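Local coordinates for protein putative enoyl-CoA hydratase/isomerase (Bordetella parapertussis, PDB 3ISA) that probably acts on acyl-CoA thioesters as a crotonase-family enoyl-CoA hydratase or isomerase, although its exact substrate and reaction are not established, at residues Q50-V55 and A196-D201; Q92-S97 and V114-A119; L100-A105 and D191-A196. All blocks are in the same frame, centred on the assembly; numbering follows the deposited sequence.

How the contacts relate
Contacts 1 and 3 are neighbours, their centres about 9 Å apart: both set the end of helix 186-197 against adjacent parallel strands, 53-58 and 100-105, and they share Ala196. The two strands are joined by backbone bonds, Pro52 O to Leu100 N at 2.8 Å and Leu54 O to Leu102 N at 2.9 Å. Contact 2 lies on the other face of strand 100-105, its centre about 14 Å from that of contact 3 and 16 Å from that of contact 1; Phe117 CE1 comes within 3.3 Å of Ala105 CB. Contact 2 alone of the three uses helix 112-119, whose counterpart in crotonase relatives starts at the oxyanion hole; a similar role here is inferred.

Contact 1. Residues Q50-V55 and A196-D201; sequences QVPLLV and AATALD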
ATOM      1  N   GLN D  50      -4.275  11.415  28.773  1.00 22.39           N
ATOM      2  CA  GLN D  50      -3.041  10.628  28.564  1.00 20.46           C
ATOM      3  C   GLN D  50      -2.760   9.615  29.672  1.00 19.22           C
ATOM      4  O   GLN D  50      -1.619   9.473  30.127  1.00 20.19           O
ATOM      5  CB  GLN D  50      -1.834  11.536  28.330  1.00 22.05           C
ATOM      6  CG  GLN D  50      -1.944  12.328  27.049  1.00 24.95           C
ATOM      7  CD  GLN D  50      -0.703  13.131  26.781  1.00 37.67           C
ATOM      8  OE1 GLN D  50      -0.369  14.031  27.539  1.00 39.91           O
ATOM      9  NE2 GLN D  50       0.002  12.798  25.701  1.00 35.47           N
ATOM     10  N   VAL D  51      -3.818   8.920  30.088  1.00 20.14           N
ATOM     11  CA  VAL D  51      -3.739   7.862  31.085  1.00 21.07           C
ATOM     12  C   VAL D  51      -2.793   6.752  30.592  1.00 19.52           C
ATOM     13  O   VAL D  51      -2.949   6.234  29.475  1.00 20.90           O
ATOM     14  CB  VAL D  51      -5.147   7.294  31.418  1.00 23.31           C
ATOM     15  CG1 VAL D  51      -5.055   6.212  32.493  1.00 18.00           C
ATOM     16  CG2 VAL D  51      -6.103   8.430  31.860  1.00 20.34           C
ATOM     17  N   PRO D  52      -1.782   6.412  31.399  1.00 20.17           N
ATOM     18  CA  PRO D  52      -0.780   5.425  30.945  1.00 19.89           C
ATOM     19  C   PRO D  52      -1.344   4.031  30.674  1.00 17.00           C
ATOM     20  O   PRO D  52      -0.992   3.399  29.653  1.00 19.04           O
ATOM     21  CB  PRO D  52       0.228   5.392  32.098  1.00 18.63           C
ATOM     22  CG  PRO D  52       0.052   6.726  32.804  1.00 21.07           C
ATOM     23  CD  PRO D  52      -1.444   6.959  32.731  1.00 21.58           C
ATOM     24  N   LEU D  53      -2.229   3.569  31.558  1.00 16.83           N
ATOM     25  CA  LEU D  53      -2.780   2.221  31.465  1.00 17.45           C
ATOM     26  C   LEU D  53      -4.310   2.220  31.552  1.00 20.13           C
ATOM     27  O   LEU D  53      -4.896   2.804  32.484  1.00 19.90           O
ATOM     28  CB  LEU D  53      -2.219   1.340  32.589  1.00 16.73           C
ATOM     29  CG  LEU D  53      -2.832  -0.061  32.709  1.00 15.67           C
ATOM     30  CD1 LEU D  53      -2.385  -0.971  31.545  1.00 20.51           C
ATOM     31  CD2 LEU D  53      -2.470  -0.704  34.052  1.00 16.62           C
ATOM     32  N   LEU D  54      -4.950   1.573  30.588  1.00 17.40           N
ATOM     33  CA  LEU D  54      -6.383   1.281  30.670  1.00 14.67           C
ATOM     34  C   LEU D  54      -6.568  -0.181  30.989  1.00 20.93           C
ATOM     35  O   LEU D  54      -6.058  -1.063  30.266  1.00 18.84           O
ATOM     36  CB  LEU D  54      -7.092   1.586  29.340  1.00 20.13           C
ATOM     37  CG  LEU D  54      -6.763   2.926  28.683  1.00 20.70           C
ATOM     38  CD1 LEU D  54      -7.607   3.154  27.415  1.00 20.52           C
ATOM     39  CD2 LEU D  54      -6.917   4.078  29.676  1.00 21.19           C
ATOM     40  N   VAL D  55      -7.304  -0.443  32.065  1.00 16.77           N
ATOM     41  CA  VAL D  55      -7.634  -1.811  32.467  1.00 16.46           C
ATOM     42  C   VAL D  55      -9.115  -2.108  32.174  1.00 17.47           C
ATOM     43  O   VAL D  55     -10.006  -1.304  32.496  1.00 20.46           O
ATOM     44  CB  VAL D  55      -7.323  -2.064  33.973  1.00 22.11           C
ATOM     45  CG1 VAL D  55      -7.711  -3.492  34.384  1.00 19.93           C
ATOM     46  CG2 VAL D  55      -5.856  -1.774  34.281  1.00 20.45           C
ATOM     47  N   ALA D 196       5.071  -0.881  33.600  1.00 22.80           N
ATOM     48  CA  ALA D 196       5.470  -0.954  32.176  1.00 22.21           C
ATOM     49  C   ALA D 196       4.940   0.248  31.385  1.00 18.78           C
ATOM     50  O   ALA D 196       5.668   0.836  30.588  1.00 23.35           O
ATOM     51  CB  ALA D 196       4.976  -2.253  31.552  1.00 24.95           C
ATOM     52  N   ALA D 197       3.681   0.624  31.636  1.00 19.39           N
ATOM     53  CA  ALA D 197       3.036   1.731  30.922  1.00 22.56           C
ATOM     54  C   ALA D 197       3.761   3.040  31.166  1.00 23.21           C
ATOM     55  O   ALA D 197       4.041   3.783  30.227  1.00 20.91           O
ATOM     56  CB  ALA D 197       1.566   1.855  31.330  1.00 20.03           C
ATOM     57  N   THR D 198       4.137   3.276  32.422  1.00 22.25           N
ATOM     58  CA  THR D 198       4.797   4.523  32.812  1.00 21.82           C
ATOM     59  C   THR D 198       6.311   4.530  32.602  1.00 24.62           C
ATOM     60  O   THR D 198       6.966   5.523  32.928  1.00 25.40           O
ATOM     61  CB  THR D 198       4.516   4.877  34.285  1.00 20.10           C
ATOM     62  OG1 THR D 198       4.958   3.803  35.123  1.00 21.97           O
ATOM     63  CG2 THR D 198       3.017   5.115  34.517  1.00 20.23           C
ATOM     64  N   ALA D 199       6.864   3.447  32.058  1.00 23.58           N
ATOM     65  CA  ALA D 199       8.297   3.369  31.819  1.00 23.46           C
ATOM     66  C   ALA D 199       8.751   4.366  30.738  1.00 25.47           C
ATOM     67  O   ALA D 199       9.925   4.728  30.678  1.00 26.30           O
ATOM     68  CB  ALA D 199       8.705   1.944  31.460  1.00 20.95           C
ATOM     69  N   LEU D 200       7.813   4.816  29.900  1.00 20.46           N
ATOM     70  CA  LEU D 200       8.111   5.810  28.869  1.00 24.26           C
ATOM     71  C   LEU D 200       7.209   7.028  29.029  1.00 23.53           C
ATOM     72  O   LEU D 200       6.127   6.926  29.607  1.00 24.11           O
ATOM     73  CB  LEU D 200       7.893   5.213  27.479  1.00 23.97           C
ATOM     74  CG  LEU D 200       8.602   3.904  27.106  1.00 25.12           C
ATOM     75  CD1 LEU D 200       8.206   3.491  25.672  1.00 19.62           C
ATOM     76  CD2 LEU D 200      10.139   4.071  27.269  1.00 26.11           C
ATOM     77  N   ASP D 201       7.637   8.163  28.486  1.00 26.38           N
ATOM     78  CA  ASP D 201       6.818   9.379  28.527  1.00 29.97           C
ATOM     79  C   ASP D 201       5.607   9.241  27.570  1.00 29.13           C
ATOM     80  O   ASP D 201       5.656   8.418  26.640  1.00 25.11           O
ATOM     81  CB  ASP D 201       7.665  10.628  28.211  1.00 29.91           C
ATOM     82  CG  ASP D 201       8.138  10.670  26.775  1.00 40.38           C
ATOM     83  OD1 ASP D 201       7.364  11.106  25.897  1.00 51.08           O
ATOM     84  OD2 ASP D 201       9.296  10.285  26.525  1.00 62.66           O
TER
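Pro52 is the first residue of 50-55 to meet 196-201, and it does so with both ring and backbone. Its CB lies 3.9 Å from the methyl CB of Ala197, while the same methyl comes up to the carbonyl, with Pro52 O only 3.4 Å from Ala197 CB. Roughly at right angles to the first of these approaches, Thr198 comes to the same ring carbon: Pro52 CB is 3.7 Å from Thr198 CG2, and Pro52 CG follows at 3.8 Å from the same methyl, so that the threonine covers a ring edge made of two carbons. The first torsion of Thr198 (chi1 58°) explains this division of labour. It lays CG2 beside the backbone N, pointing at the proline, and leaves OG1 to bond back to the carbonyl of Ala194 in the last turn of helix 186-197. Leu53 comes next and touches 196-201 with its root alone, its CB standing 4.0 Å from Ala197 CB. Its branch, with CG anti to the backbone N (chi1 173°), runs on to Leu100 and Leu102 of the neighbouring strand and also reaches the preceding turn of helix 186-197, where Leu53 CD2 is 3.7 Å from Ala194 N. The contact therefore joins the start of strand 53-58 to the end of helix 186-197, where the type I turn 197-200 begins and leads on to helix 202-212. With no hydrogen bond between the segments, the fit rests on methyl and methylene packing, and the carbonyl of Ala197 takes its bond from Arg205.

Contact 2. Residues Q92-S97 and V114-A119; sequences QRVAGS and VDLFAA
Val94 and Ala95 pack against Ala119 where the C-terminal turns of helices 77-95 and 112-119 come together, the CA atoms of Ala95 and Ala119 being just 4.5 Å apart. So close an approach is possible because both residues are small. Ala95 CA points its hydrogen at the carbonyl, a CA-H...O contact of 3.4 Å to Ala119 O with an angle of 158° at the hydrogen, and Ala95 CB lies 4.2 Å from Ala119 CB. Val94 uses both methyls, each on a different residue of the partner helix. CG1, anti to the backbone N (chi1 178°), rests 3.9 Å from Ala119 CB; CG2 reaches Leu116 CD1 at 4.1 Å, the two side chains crossing at about a right angle. One step out, a water lies within hydrogen-bonding distance of two carbonyls, 2.7 Å from Val94 O and 3.2 Å from Ala119 O, though it has more acceptors in reach than protons to give, and Lys121 NZ bonds to Ala95 O and weakly to Ala119 O. Farther out, helix 144-151 lies against Ala95 and Ala118, Gln92 reaches helix 217-229 and Arg226 of the third subunit, and Phe117 faces strand 100-105.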
ATOM      1  N   GLN D  92     -11.625  -0.126  17.684  1.00 16.22           N
ATOM      2  CA  GLN D  92     -10.513   0.534  17.029  1.00 18.12           C
ATOM      3  C   GLN D  92      -9.838   1.568  17.942  1.00 19.37           C
ATOM      4  O   GLN D  92      -8.609   1.704  17.928  1.00 18.39           O
ATOM      5  CB  GLN D  92     -10.980   1.129  15.691  1.00 18.29           C
ATOM      6  CG  GLN D  92     -11.304   0.016  14.668  1.00 12.06           C
ATOM      7  CD  GLN D  92     -11.629   0.545  13.286  1.00 18.28           C
ATOM      8  OE1 GLN D  92     -11.474   1.745  13.004  1.00 19.43           O
ATOM      9  NE2 GLN D  92     -12.064  -0.350  12.406  1.00 19.14           N
ATOM     10  N   ARG D  93     -10.634   2.278  18.744  1.00 19.93           N
ATOM     11  CA  ARG D  93     -10.108   3.231  19.718  1.00 18.86           C
ATOM     12  C   ARG D  93      -9.262   2.521  20.775  1.00 16.52           C
ATOM     13  O   ARG D  93      -8.181   2.985  21.111  1.00 17.21           O
ATOM     14  CB  ARG D  93     -11.253   3.974  20.404  1.00 20.01           C
ATOM     15  CG  ARG D  93     -11.725   5.197  19.652  1.00 26.78           C
ATOM     16  CD  ARG D  93     -13.188   5.383  19.930  1.00 30.17           C
ATOM     17  NE  ARG D  93     -13.600   6.776  20.072  1.00 36.53           N
ATOM     18  CZ  ARG D  93     -14.162   7.493  19.110  1.00 31.33           C
ATOM     19  NH1 ARG D  93     -14.531   8.737  19.357  1.00 33.46           N
ATOM     20  NH2 ARG D  93     -14.361   6.971  17.906  1.00 29.71           N
ATOM     21  N   VAL D  94      -9.753   1.387  21.264  1.00 13.31           N
ATOM     22  CA  VAL D  94      -9.004   0.583  22.248  1.00 13.70           C
ATOM     23  C   VAL D  94      -7.730  -0.013  21.606  1.00 13.79           C
ATOM     24  O   VAL D  94      -6.619   0.131  22.162  1.00 14.50           O
ATOM     25  CB  VAL D  94      -9.896  -0.502  22.886  1.00 17.39           C
ATOM     26  CG1 VAL D  94      -9.085  -1.370  23.888  1.00 15.31           C
ATOM     27  CG2 VAL D  94     -11.114   0.148  23.565  1.00 17.23           C
ATOM     28  N   ALA D  95      -7.887  -0.624  20.428  1.00 14.70           N
ATOM     29  CA  ALA D  95      -6.754  -1.249  19.702  1.00 18.83           C
ATOM     30  C   ALA D  95      -5.616  -0.286  19.388  1.00 20.28           C
ATOM     31  O   ALA D  95      -4.438  -0.640  19.543  1.00 19.10           O
ATOM     32  CB  ALA D  95      -7.222  -1.939  18.440  1.00 20.20           C
ATOM     33  N   GLY D  96      -5.975   0.921  18.953  1.00 18.56           N
ATOM     34  CA  GLY D  96      -5.005   1.959  18.580  1.00 18.95           C
ATOM     35  C   GLY D  96      -4.674   2.938  19.706  1.00 21.78           C
ATOM     36  O   GLY D  96      -4.159   4.024  19.453  1.00 19.96           O
ATOM     37  N   SER D  97      -4.958   2.555  20.947  1.00 16.48           N
ATOM     38  CA  SER D  97      -4.787   3.462  22.094  1.00 15.10           C
ATOM     39  C   SER D  97      -3.300   3.836  22.299  1.00 15.11           C
ATOM     40  O   SER D  97      -2.433   2.966  22.235  1.00 18.80           O
ATOM     41  CB  SER D  97      -5.324   2.822  23.366  1.00 19.64           C
ATOM     42  OG  SER D  97      -5.281   3.725  24.466  1.00 21.71           O
ATOM     43  N   VAL D 114     -15.349 -10.866  23.331  1.00 20.73           N
ATOM     44  CA  VAL D 114     -14.045 -11.423  22.997  1.00 17.03           C
ATOM     45  C   VAL D 114     -13.235 -10.425  22.165  1.00 17.30           C
ATOM     46  O   VAL D 114     -12.037 -10.302  22.362  1.00 17.04           O
ATOM     47  CB  VAL D 114     -14.180 -12.812  22.277  1.00 21.76           C
ATOM     48  CG1 VAL D 114     -12.795 -13.433  21.965  1.00 20.63           C
ATOM     49  CG2 VAL D 114     -15.039 -13.773  23.134  1.00 18.24           C
ATOM     50  N   ASP D 115     -13.886  -9.684  21.267  1.00 16.27           N
ATOM     51  CA  ASP D 115     -13.148  -8.704  20.456  1.00 17.93           C
ATOM     52  C   ASP D 115     -12.574  -7.536  21.298  1.00 15.50           C
ATOM     53  O   ASP D 115     -11.465  -7.033  21.035  1.00 14.60           O
ATOM     54  CB  ASP D 115     -14.056  -8.161  19.354  1.00 17.36           C
ATOM     55  CG  ASP D 115     -14.500  -9.243  18.374  1.00 21.03           C
ATOM     56  OD1 ASP D 115     -13.642 -10.030  17.899  1.00 21.50           O
ATOM     57  OD2 ASP D 115     -15.711  -9.313  18.092  1.00 22.91           O
ATOM     58  N   LEU D 116     -13.329  -7.124  22.310  1.00 16.94           N
ATOM     59  CA  LEU D 116     -12.873  -6.071  23.208  1.00 18.24           C
ATOM     60  C   LEU D 116     -11.624  -6.531  23.954  1.00 18.35           C
ATOM     61  O   LEU D 116     -10.641  -5.791  24.054  1.00 18.55           O
ATOM     62  CB  LEU D 116     -13.996  -5.660  24.161  1.00 17.37           C
ATOM     63  CG  LEU D 116     -13.612  -4.619  25.231  1.00 18.07           C
ATOM     64  CD1 LEU D 116     -13.059  -3.327  24.594  1.00 15.75           C
ATOM     65  CD2 LEU D 116     -14.848  -4.356  26.093  1.00 15.90           C
ATOM     66  N   PHE D 117     -11.682  -7.764  24.453  1.00 18.38           N
ATOM     67  CA  PHE D 117     -10.550  -8.444  25.049  1.00 18.26           C
ATOM     68  C   PHE D 117      -9.343  -8.476  24.082  1.00 13.98           C
ATOM     69  O   PHE D 117      -8.230  -8.080  24.465  1.00 17.29           O
ATOM     70  CB  PHE D 117     -11.002  -9.866  25.436  1.00 19.93           C
ATOM     71  CG  PHE D 117      -9.982 -10.643  26.206  1.00 20.88           C
ATOM     72  CD1 PHE D 117      -9.796 -10.402  27.565  1.00 16.00           C
ATOM     73  CD2 PHE D 117      -9.235 -11.650  25.584  1.00 23.26           C
ATOM     74  CE1 PHE D 117      -8.842 -11.112  28.293  1.00 22.47           C
ATOM     75  CE2 PHE D 117      -8.294 -12.380  26.305  1.00 23.39           C
ATOM     76  CZ  PHE D 117      -8.103 -12.111  27.674  1.00 22.99           C
ATOM     77  N   ALA D 118      -9.586  -8.895  22.831  1.00 19.29           N
ATOM     78  CA  ALA D 118      -8.551  -8.977  21.773  1.00 20.87           C
ATOM     79  C   ALA D 118      -7.880  -7.638  21.463  1.00 20.20           C
ATOM     80  O   ALA D 118      -6.682  -7.599  21.168  1.00 18.38           O
ATOM     81  CB  ALA D 118      -9.143  -9.582  20.478  1.00 19.45           C
ATOM     82  N   ALA D 119      -8.660  -6.548  21.537  1.00 19.98           N
ATOM     83  CA  ALA D 119      -8.181  -5.186  21.254  1.00 18.56           C
ATOM     84  C   ALA D 119      -7.134  -4.712  22.274  1.00 18.97           C
ATOM     85  O   ALA D 119      -6.376  -3.782  22.007  1.00 16.54           O
ATOM     86  CB  ALA D 119      -9.369  -4.208  21.210  1.00 15.11           C
TER
HETATM   87  O   HOH W   1      -4.498  -1.347  22.903  1.00 18.02           O

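Contact 3. Residues L100-A105 and D191-A196; sequences LTLALA and DAAAEA
Leu102 and Ala193 mark where the backbones come nearest, their CA atoms 7.3 Å apart, as helix 191-196 lies along strand 100-105, over one face of it, and runs nearly antiparallel. The angle between the two directions is 168° and the axes approach to 9.1 Å, a helix-on-sheet packing within the crotonase fold of this family. Strand 100-105 is an inner strand of the sheet, between 53-58 and 122-125, and its alternation sends Leu100 and Leu102 toward the helix while Thr101 turns the other way. Both leucines have CG anti to the backbone N, and with the second torsion near 60° for CD1 the CD2 methyl continues the extended chain. Each therefore meets the helix with its outermost carbon. The helix answers with alanines, which keep its surface low. Ala193 is the residue that both leucines touch, Leu102 CD2 reaching Ala193 CB at 3.8 Å and Leu100 CD2 lying 4.3 Å from that same methyl. One turn on, Ala196 CB is also 4.3 Å from Leu100 CD2, so this leucine methyl borders two alanines on the same face of the helix. Neighbouring strands close the site around them: Leu53 touches Ala193, and Trp122 of strand 122-125 touches Ala193 and both leucines. Leu157 of the second subunit packs on Leu100, which brings this part of the sheet close to the subunit interface. The tightest approach is to the helix backbone itself, where Leu100 CD2 stands 3.4 Å from Ala193 O.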
ATOM      1  N   LEU D 100      -1.122   1.964  27.233  1.00 19.20           N
ATOM      2  CA  LEU D 100      -1.050   0.501  27.330  1.00 17.07           C
ATOM      3  C   LEU D 100      -2.455   0.027  27.739  1.00 21.85           C
ATOM      4  O   LEU D 100      -3.160   0.718  28.487  1.00 20.00           O
ATOM      5  CB  LEU D 100      -0.034   0.063  28.381  1.00 17.41           C
ATOM      6  CG  LEU D 100       0.129  -1.449  28.616  1.00 20.21           C
ATOM      7  CD1 LEU D 100       0.531  -2.157  27.282  1.00 23.34           C
ATOM      8  CD2 LEU D 100       1.142  -1.722  29.704  1.00 20.23           C
ATOM      9  N   THR D 101      -2.872  -1.131  27.237  1.00 16.98           N
ATOM     10  CA  THR D 101      -4.196  -1.671  27.580  1.00 14.79           C
ATOM     11  C   THR D 101      -4.059  -3.092  28.108  1.00 21.09           C
ATOM     12  O   THR D 101      -3.255  -3.881  27.587  1.00 19.00           O
ATOM     13  CB  THR D 101      -5.132  -1.640  26.367  1.00 19.63           C
ATOM     14  OG1 THR D 101      -4.515  -2.355  25.281  1.00 17.36           O
ATOM     15  CG2 THR D 101      -5.385  -0.158  25.941  1.00 13.32           C
ATOM     16  N   LEU D 102      -4.843  -3.396  29.142  1.00 20.12           N
ATOM     17  CA  LEU D 102      -4.823  -4.683  29.817  1.00 17.81           C
ATOM     18  C   LEU D 102      -6.252  -5.193  29.985  1.00 19.04           C
ATOM     19  O   LEU D 102      -7.125  -4.487  30.503  1.00 18.74           O
ATOM     20  CB  LEU D 102      -4.124  -4.560  31.190  1.00 13.59           C
ATOM     21  CG  LEU D 102      -4.250  -5.704  32.225  1.00 19.71           C
ATOM     22  CD1 LEU D 102      -3.591  -6.954  31.711  1.00 22.56           C
ATOM     23  CD2 LEU D 102      -3.620  -5.324  33.556  1.00 22.64           C
ATOM     24  N   ALA D 103      -6.491  -6.430  29.581  1.00 17.15           N
ATOM     25  CA  ALA D 103      -7.805  -7.021  29.765  1.00 15.28           C
ATOM     26  C   ALA D 103      -7.683  -8.267  30.634  1.00 19.44           C
ATOM     27  O   ALA D 103      -6.710  -9.007  30.530  1.00 22.39           O
ATOM     28  CB  ALA D 103      -8.437  -7.350  28.444  1.00 18.05           C
ATOM     29  N   LEU D 104      -8.686  -8.483  31.474  1.00 17.05           N
ATOM     30  CA  LEU D 104      -8.688  -9.576  32.427  1.00 19.71           C
ATOM     31  C   LEU D 104     -10.029 -10.281  32.321  1.00 22.17           C
ATOM     32  O   LEU D 104     -11.062  -9.729  32.723  1.00 21.76           O
ATOM     33  CB  LEU D 104      -8.471  -9.034  33.845  1.00 23.38           C
ATOM     34  CG  LEU D 104      -7.158  -8.297  34.135  1.00 18.44           C
ATOM     35  CD1 LEU D 104      -7.296  -7.463  35.414  1.00 25.84           C
ATOM     36  CD2 LEU D 104      -5.971  -9.244  34.213  1.00 22.81           C
ATOM     37  N   ALA D 105     -10.019 -11.472  31.719  1.00 22.14           N
ATOM     38  CA  ALA D 105     -11.256 -12.191  31.404  1.00 23.06           C
ATOM     39  C   ALA D 105     -11.458 -13.372  32.334  1.00 25.58           C
ATOM     40  O   ALA D 105     -10.492 -13.988  32.787  1.00 22.97           O
ATOM     41  CB  ALA D 105     -11.249 -12.692  29.980  1.00 27.32           C
ATOM     42  N   ASP D 191      -0.504  -3.806  38.689  1.00 26.49           N
ATOM     43  CA  ASP D 191       0.669  -3.064  39.141  1.00 26.94           C
ATOM     44  C   ASP D 191       1.837  -3.207  38.163  1.00 24.98           C
ATOM     45  O   ASP D 191       2.502  -2.214  37.850  1.00 25.69           O
ATOM     46  CB  ASP D 191       1.092  -3.512  40.550  1.00 32.54           C
ATOM     47  CG  ASP D 191       0.134  -3.029  41.652  1.00 40.01           C
ATOM     48  OD1 ASP D 191      -0.669  -2.096  41.425  1.00 36.58           O
ATOM     49  OD2 ASP D 191       0.198  -3.591  42.768  1.00 43.99           O
ATOM     50  N   ALA D 192       2.070  -4.427  37.665  1.00 23.56           N
ATOM     51  CA  ALA D 192       3.149  -4.665  36.702  1.00 26.47           C
ATOM     52  C   ALA D 192       2.890  -3.918  35.387  1.00 22.39           C
ATOM     53  O   ALA D 192       3.809  -3.316  34.812  1.00 24.14           O
ATOM     54  CB  ALA D 192       3.331  -6.164  36.444  1.00 27.15           C
ATOM     55  N   ALA D 193       1.642  -3.985  34.924  1.00 23.99           N
ATOM     56  CA  ALA D 193       1.202  -3.247  33.730  1.00 21.97           C
ATOM     57  C   ALA D 193       1.354  -1.742  33.910  1.00 21.54           C
ATOM     58  O   ALA D 193       1.830  -1.061  33.006  1.00 19.82           O
ATOM     59  CB  ALA D 193      -0.229  -3.619  33.357  1.00 20.95           C
ATOM     60  N   ALA D 194       0.992  -1.236  35.089  1.00 20.85           N
ATOM     61  CA  ALA D 194       1.133   0.194  35.398  1.00 21.76           C
ATOM     62  C   ALA D 194       2.598   0.654  35.337  1.00 21.58           C
ATOM     63  O   ALA D 194       2.901   1.688  34.748  1.00 22.40           O
ATOM     64  CB  ALA D 194       0.502   0.510  36.764  1.00 22.51           C
ATOM     65  N   GLU D 195       3.497  -0.153  35.898  1.00 21.98           N
ATOM     66  CA  GLU D 195       4.939   0.087  35.844  1.00 29.75           C
ATOM     67  C   GLU D 195       5.483   0.102  34.402  1.00 22.88           C
ATOM     68  O   GLU D 195       6.239   1.004  34.028  1.00 26.14           O
ATOM     69  CB  GLU D 195       5.663  -0.978  36.670  1.00 26.19           C
ATOM     70  CG  GLU D 195       7.096  -0.603  37.040  1.00 46.50           C
ATOM     71  CD  GLU D 195       7.820  -1.712  37.798  1.00 52.25           C
ATOM     72  OE1 GLU D 195       7.177  -2.396  38.632  1.00 74.33           O
ATOM     73  OE2 GLU D 195       9.035  -1.894  37.562  1.00 73.75           O
ATOM     74  N   ALA D 196       5.071  -0.881  33.600  1.00 22.80           N
ATOM     75  CA  ALA D 196       5.470  -0.954  32.176  1.00 22.21           C
ATOM     76  C   ALA D 196       4.940   0.248  31.385  1.00 18.78           C
ATOM     77  O   ALA D 196       5.668   0.836  30.588  1.00 23.35           O
ATOM     78  CB  ALA D 196       4.976  -2.253  31.552  1.00 24.95           C
TER